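Ribosomal RNA methyltransferase, putative (Plasmodium falciparum, PDB 2PLW) binds S-adenosylmethionine and probably transfers its methyl group to ribosomal RNA, as a 2'-O-methyltransferase of the RlmE (FtsJ) family. Local coordinates at residues Asn162-Leu167 with Val174-Pro179; Asp124-Ser129 with Ser158-Leu163. All blocks are in the same frame, centred on the assembly; numbering follows the deposited sequence.

Contact 1. Residues Asn162-Leu167 with Val174-Pro179; sequences NLKTYL and VHTTKP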
loop_
_atom_site.group_PDB
_atom_site.type_symbol
_atom_site.label_atom_id
_atom_site.label_comp_id
_atom_site.label_asym_id
_atom_site.label_seq_id
_atom_site.Cartn_x
_atom_site.Cartn_y
_atom_site.Cartn_z
ATOM N N ASN A 162 -18.611 -0.280 2.208
ATOM C CA ASN A 162 -18.615 -1.627 1.642
ATOM C C ASN A 162 -17.205 -2.234 1.639
ATOM O O ASN A 162 -17.011 -3.405 1.999
ATOM C CB ASN A 162 -19.158 -1.624 0.218
ATOM C CG ASN A 162 -20.632 -1.283 0.131
ATOM O OD1 ASN A 162 -21.418 -1.447 1.096
ATOM N ND2 ASN A 162 -21.028 -0.800 -1.041
ATOM N N LEU A 163 -16.231 -1.432 1.223
ATOM C CA LEU A 163 -14.848 -1.900 1.138
ATOM C C LEU A 163 -14.300 -2.148 2.526
ATOM O O LEU A 163 -13.593 -3.138 2.778
ATOM C CB LEU A 163 -13.987 -0.878 0.391
ATOM C CG LEU A 163 -14.296 -0.831 -1.114
ATOM C CD1 LEU A 163 -13.290 0.033 -1.832
ATOM C CD2 LEU A 163 -14.284 -2.204 -1.708
ATOM N N LYS A 164 -14.643 -1.264 3.436
ATOM C CA LYS A 164 -14.206 -1.447 4.829
ATOM C C LYS A 164 -14.720 -2.784 5.374
ATOM O O LYS A 164 -13.957 -3.576 5.937
ATOM C CB LYS A 164 -14.684 -0.282 5.670
ATOM C CG LYS A 164 -14.166 -0.309 7.082
ATOM C CD LYS A 164 -14.731 0.887 7.824
ATOM C CE LYS A 164 -14.236 0.930 9.225
ATOM N NZ LYS A 164 -14.685 2.222 9.854
ATOM N N THR A 165 -15.999 -3.079 5.125
ATOM C CA THR A 165 -16.612 -4.321 5.599
ATOM C C THR A 165 -15.972 -5.536 4.951
ATOM O O THR A 165 -15.726 -6.569 5.589
ATOM C CB THR A 165 -18.114 -4.291 5.371
ATOM O OG1 THR A 165 -18.656 -3.270 6.212
ATOM C CG2 THR A 165 -18.745 -5.635 5.706
ATOM N N TYR A 166 -15.655 -5.395 3.675
ATOM C CA TYR A 166 -14.989 -6.469 2.984
ATOM C C TYR A 166 -13.635 -6.769 3.650
ATOM O O TYR A 166 -13.279 -7.927 3.889
ATOM C CB TYR A 166 -14.810 -6.079 1.515
ATOM C CG TYR A 166 -14.152 -7.146 0.696
ATOM C CD1 TYR A 166 -14.702 -8.419 0.589
ATOM C CD2 TYR A 166 -12.967 -6.875 0.013
ATOM C CE1 TYR A 166 -14.082 -9.412 -0.187
ATOM C CE2 TYR A 166 -12.354 -7.848 -0.760
ATOM C CZ TYR A 166 -12.908 -9.109 -0.849
ATOM O OH TYR A 166 -12.261 -10.046 -1.629
ATOM N N LEU A 167 -12.894 -5.719 3.981
ATOM C CA LEU A 167 -11.575 -5.892 4.604
ATOM C C LEU A 167 -11.663 -6.493 6.012
ATOM O O LEU A 167 -10.792 -7.254 6.410
ATOM C CB LEU A 167 -10.817 -4.561 4.620
ATOM C CG LEU A 167 -10.339 -4.142 3.221
ATOM C CD1 LEU A 167 -10.024 -2.665 3.170
ATOM C CD2 LEU A 167 -9.126 -4.946 2.738
ATOM N N VAL A 174 -10.205 -2.974 11.193
ATOM C CA VAL A 174 -10.070 -2.042 10.086
ATOM C C VAL A 174 -10.610 -0.685 10.494
ATOM O O VAL A 174 -11.748 -0.591 10.971
ATOM C CB VAL A 174 -10.835 -2.526 8.819
ATOM C CG1 VAL A 174 -10.647 -1.527 7.682
ATOM C CG2 VAL A 174 -10.332 -3.911 8.381
ATOM N N HIS A 175 -9.790 0.344 10.295
ATOM C CA HIS A 175 -10.103 1.725 10.705
ATOM C C HIS A 175 -10.134 2.621 9.482
ATOM O O HIS A 175 -9.345 2.446 8.558
ATOM C CB HIS A 175 -9.059 2.262 11.697
ATOM C CG HIS A 175 -8.763 1.334 12.835
ATOM N ND1 HIS A 175 -7.820 0.327 12.755
ATOM C CD2 HIS A 175 -9.290 1.256 14.081
ATOM C CE1 HIS A 175 -7.778 -0.327 13.904
ATOM N NE2 HIS A 175 -8.661 0.216 14.725
ATOM N N THR A 176 -11.064 3.571 9.452
ATOM C CA THR A 176 -11.007 4.623 8.454
ATOM C C THR A 176 -10.396 5.866 9.112
ATOM O O THR A 176 -10.806 6.268 10.219
ATOM C CB THR A 176 -12.402 4.947 7.888
ATOM O OG1 THR A 176 -13.066 3.733 7.528
ATOM C CG2 THR A 176 -12.270 5.796 6.645
ATOM N N THR A 177 -9.404 6.460 8.453
ATOM C CA THR A 177 -8.792 7.685 8.961
ATOM C C THR A 177 -9.689 8.880 8.618
ATOM O O THR A 177 -10.630 8.743 7.849
ATOM C CB THR A 177 -7.399 7.901 8.349
ATOM O OG1 THR A 177 -7.538 8.205 6.958
ATOM C CG2 THR A 177 -6.562 6.649 8.501
ATOM N N LYS A 178 -9.368 10.046 9.174
ATOM C CA LYS A 178 -10.087 11.294 8.886
ATOM C C LYS A 178 -9.886 11.789 7.444
ATOM O O LYS A 178 -8.750 11.856 6.975
ATOM C CB LYS A 178 -9.655 12.378 9.883
ATOM C CG LYS A 178 -10.544 13.616 9.881
ATOM C CD LYS A 178 -11.922 13.321 10.490
ATOM C CE LYS A 178 -12.777 14.588 10.638
ATOM N NZ LYS A 178 -13.580 14.899 9.409
ATOM N N PRO A 179 -10.992 12.114 6.730
ATOM C CA PRO A 179 -10.925 12.608 5.343
ATOM C C PRO A 179 -10.011 13.834 5.153
ATOM O O PRO A 179 -9.907 14.678 6.053
ATOM C CB PRO A 179 -12.378 12.989 5.028
ATOM C CG PRO A 179 -13.196 12.216 5.970
ATOM C CD PRO A 179 -12.384 11.992 7.201
HETATM O O HOH W 1 -13.113 3.570 11.491
HETATM O O HOH W 2 -13.696 0.546 12.242
#
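At the edge of the Rossmann-like sheet of this class I methyltransferase, helix 160-168 leads back into the outermost strand 171-176, and K164 and L167 on the helix pack against V174 and T176 on the strand. The short helix and strand segments run almost antiparallel, at 159°, with their axes 8.7 Å apart. V174 divides its two methyls between the helical residues: CG2 rests on CB of L167 at 3.8 Å, while CG1 lies beside CG of K164. L167 also touches L191 and C193 of the adjacent strand 188-196. With CG of K164 anti to the backbone N (chi1 -174°) and every later torsion near 180°, its chain runs straight past V174, the two side chains pointing in opposite directions, and carries the ammonium to the outer backbone of the edge strand. CE passes 3.4 Å from the carbonyl O of V174. The direct bond from NZ to OG1 of T176 is weak, at 3.2 Å, and two waters supplement it. One accepts from K164 NZ and also from T176 N; the other, held weakly by the ammonium, donates to V174 O, its oxygen 2.6 Å from that carbonyl oxygen.

Contact 2. Residues Asp124-Ser129 with Ser158-Leu163; sequences DDHLNS and SQTNNL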
loop_
_atom_site.group_PDB
_atom_site.type_symbol
_atom_site.label_atom_id
_atom_site.label_comp_id
_atom_site.label_asym_id
_atom_site.label_seq_id
_atom_site.Cartn_x
_atom_site.Cartn_y
_atom_site.Cartn_z
ATOM N N ASP A 124 -17.882 9.051 -10.682
ATOM C CA ASP A 124 -17.052 8.185 -11.532
ATOM C C ASP A 124 -15.654 8.022 -10.932
ATOM O O ASP A 124 -15.095 6.929 -10.930
ATOM C CB ASP A 124 -16.913 8.784 -12.932
ATOM C CG ASP A 124 -18.011 8.355 -13.879
ATOM O OD1 ASP A 124 -18.415 7.170 -13.861
ATOM O OD2 ASP A 124 -18.444 9.206 -14.676
ATOM N N ASP A 125 -15.092 9.122 -10.436
ATOM C CA ASP A 125 -13.760 9.095 -9.848
ATOM C C ASP A 125 -13.745 8.206 -8.598
ATOM O O ASP A 125 -12.772 7.498 -8.351
ATOM C CB ASP A 125 -13.286 10.515 -9.499
ATOM C CG ASP A 125 -12.936 11.328 -10.744
ATOM O OD1 ASP A 125 -12.630 10.728 -11.787
ATOM O OD2 ASP A 125 -12.978 12.571 -10.658
ATOM N N HIS A 126 -14.832 8.241 -7.834
ATOM C CA HIS A 126 -14.952 7.357 -6.668
ATOM C C HIS A 126 -15.003 5.900 -7.117
ATOM O O HIS A 126 -14.284 5.058 -6.566
ATOM C CB HIS A 126 -16.178 7.709 -5.830
ATOM C CG HIS A 126 -16.445 6.737 -4.720
ATOM N ND1 HIS A 126 -15.583 6.585 -3.652
ATOM C CD2 HIS A 126 -17.430 5.826 -4.550
ATOM C CE1 HIS A 126 -16.047 5.638 -2.854
ATOM N NE2 HIS A 126 -17.171 5.169 -3.368
ATOM N N LEU A 127 -15.850 5.584 -8.096
ATOM C CA LEU A 127 -15.936 4.205 -8.608
ATOM C C LEU A 127 -14.594 3.711 -9.152
ATOM O O LEU A 127 -14.192 2.545 -8.916
ATOM C CB LEU A 127 -17.021 4.061 -9.688
ATOM C CG LEU A 127 -17.392 2.621 -10.079
ATOM C CD1 LEU A 127 -18.010 1.941 -8.857
ATOM C CD2 LEU A 127 -18.341 2.624 -11.290
ATOM N N ASN A 128 -13.895 4.583 -9.882
ATOM C CA ASN A 128 -12.556 4.234 -10.380
ATOM C C ASN A 128 -11.601 3.964 -9.236
ATOM O O ASN A 128 -10.762 3.071 -9.327
ATOM C CB ASN A 128 -11.959 5.348 -11.242
ATOM C CG ASN A 128 -12.709 5.561 -12.530
ATOM O OD1 ASN A 128 -13.550 4.754 -12.912
ATOM N ND2 ASN A 128 -12.390 6.664 -13.222
ATOM N N SER A 129 -11.692 4.791 -8.199
ATOM C CA SER A 129 -10.896 4.610 -6.988
ATOM C C SER A 129 -11.222 3.281 -6.327
ATOM O O SER A 129 -10.319 2.604 -5.809
ATOM C CB SER A 129 -11.141 5.764 -6.006
ATOM O OG SER A 129 -10.398 5.627 -4.793
ATOM N N SER A 158 -19.463 6.662 -1.684
ATOM C CA SER A 158 -20.581 5.775 -1.407
ATOM C C SER A 158 -20.195 4.327 -1.095
ATOM O O SER A 158 -20.893 3.653 -0.338
ATOM C CB SER A 158 -21.610 5.861 -2.544
ATOM O OG SER A 158 -21.495 4.841 -3.508
ATOM N N GLN A 159 -19.079 3.865 -1.670
ATOM C CA GLN A 159 -18.654 2.472 -1.535
ATOM C C GLN A 159 -17.593 2.238 -0.467
ATOM O O GLN A 159 -17.199 1.108 -0.212
ATOM C CB GLN A 159 -18.078 1.958 -2.863
ATOM C CG GLN A 159 -19.078 2.077 -4.018
ATOM C CD GLN A 159 -20.288 1.205 -3.777
ATOM O OE1 GLN A 159 -20.182 -0.012 -3.776
ATOM N NE2 GLN A 159 -21.437 1.824 -3.551
ATOM N N THR A 160 -17.105 3.302 0.141
ATOM C CA THR A 160 -16.052 3.160 1.127
ATOM C C THR A 160 -16.420 2.159 2.216
ATOM O O THR A 160 -15.629 1.266 2.552
ATOM C CB THR A 160 -15.656 4.541 1.701
ATOM O OG1 THR A 160 -15.174 5.342 0.627
ATOM C CG2 THR A 160 -14.545 4.419 2.744
ATOM N N ASN A 161 -17.619 2.281 2.770
ATOM C CA ASN A 161 -17.948 1.390 3.854
ATOM C C ASN A 161 -18.112 -0.067 3.424
ATOM O O ASN A 161 -17.745 -0.986 4.167
ATOM C CB ASN A 161 -19.126 1.901 4.673
ATOM C CG ASN A 161 -18.792 1.940 6.141
ATOM O OD1 ASN A 161 -19.247 1.095 6.919
ATOM N ND2 ASN A 161 -17.918 2.875 6.521
ATOM N N ASN A 162 -18.611 -0.280 2.208
ATOM C CA ASN A 162 -18.615 -1.627 1.642
ATOM C C ASN A 162 -17.205 -2.234 1.639
ATOM O O ASN A 162 -17.011 -3.405 1.999
ATOM C CB ASN A 162 -19.158 -1.624 0.218
ATOM C CG ASN A 162 -20.632 -1.283 0.131
ATOM O OD1 ASN A 162 -21.418 -1.447 1.096
ATOM N ND2 ASN A 162 -21.028 -0.800 -1.041
ATOM N N LEU A 163 -16.231 -1.432 1.223
ATOM C CA LEU A 163 -14.848 -1.900 1.138
ATOM C C LEU A 163 -14.300 -2.148 2.526
ATOM O O LEU A 163 -13.593 -3.138 2.778
ATOM C CB LEU A 163 -13.987 -0.878 0.391
ATOM C CG LEU A 163 -14.296 -0.831 -1.114
ATOM C CD1 LEU A 163 -13.290 0.033 -1.832
ATOM C CD2 LEU A 163 -14.284 -2.204 -1.708
#
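H126 turns its CG anti to the backbone N (chi1 173°), swinging the imidazole off its helix toward the start of helix 160-168, where NE2 meets the backbone N of Q159. CB of Q159 lies 3.4 Å from H126 NE2. From there Q159 folds back: its CG, anti to the carbonyl carbon, stays near the ring at 3.7 Å from H126 NE2, and the bend at chi2 turns the amide away. The Q159 N-H points at NE2 over 2.9 Å, fairly straight at 162°. The donor nitrogen is tilted 20° from the ring plane. S158 N is also near NE2 but badly angled, and makes no hydrogen bond. Further round the ring, T160 OG1 sits at the edge, 3.6 Å from CE1; its polar partner is the backbone N of G157. In the Rossmann-like fold the H126–Q159 bond ties the first turns of helix 122-143 to the link that follows strand 148-155 and leads into helix 160-168. The other ring nitrogen, ND1, is hydrogen-bonded to the carbonyl O of Y155, at the end of that strand. Held at both nitrogens, the imidazole has its rotation fixed; since NE2 accepts, the proton of a neutral ring would be expected on ND1. S129, one turn on, bonds through OG to the N of Y155. Beyond the ring the Q159 amide is occupied at both ends: NE2 donates to S158 OG at 3.0 Å in the amide plane, almost linearly, and OE1 receives N162 ND2 from above its carbonyl plane.

How the contacts relate
From the N terminus, the first segment involved, 124-129, lies on helix 122-143, after four of the sheet's strands have been laid down. The chain then runs through strand 148-155, inside the sheet, and turns into helix 160-168; there contact 2 closes a loop with 28 residues between its segments. The same helix opens contact 1, the two contacts sharing N162 and L163, and after six intervening residues the chain comes back as edge strand 171-176 to close a much shorter loop. The loops follow one another, overlapping only at that shared pair. Contact 2 ties the start of helix 160-168 to helix 122-143, and contact 1 ties its later turns to the sheet's edge.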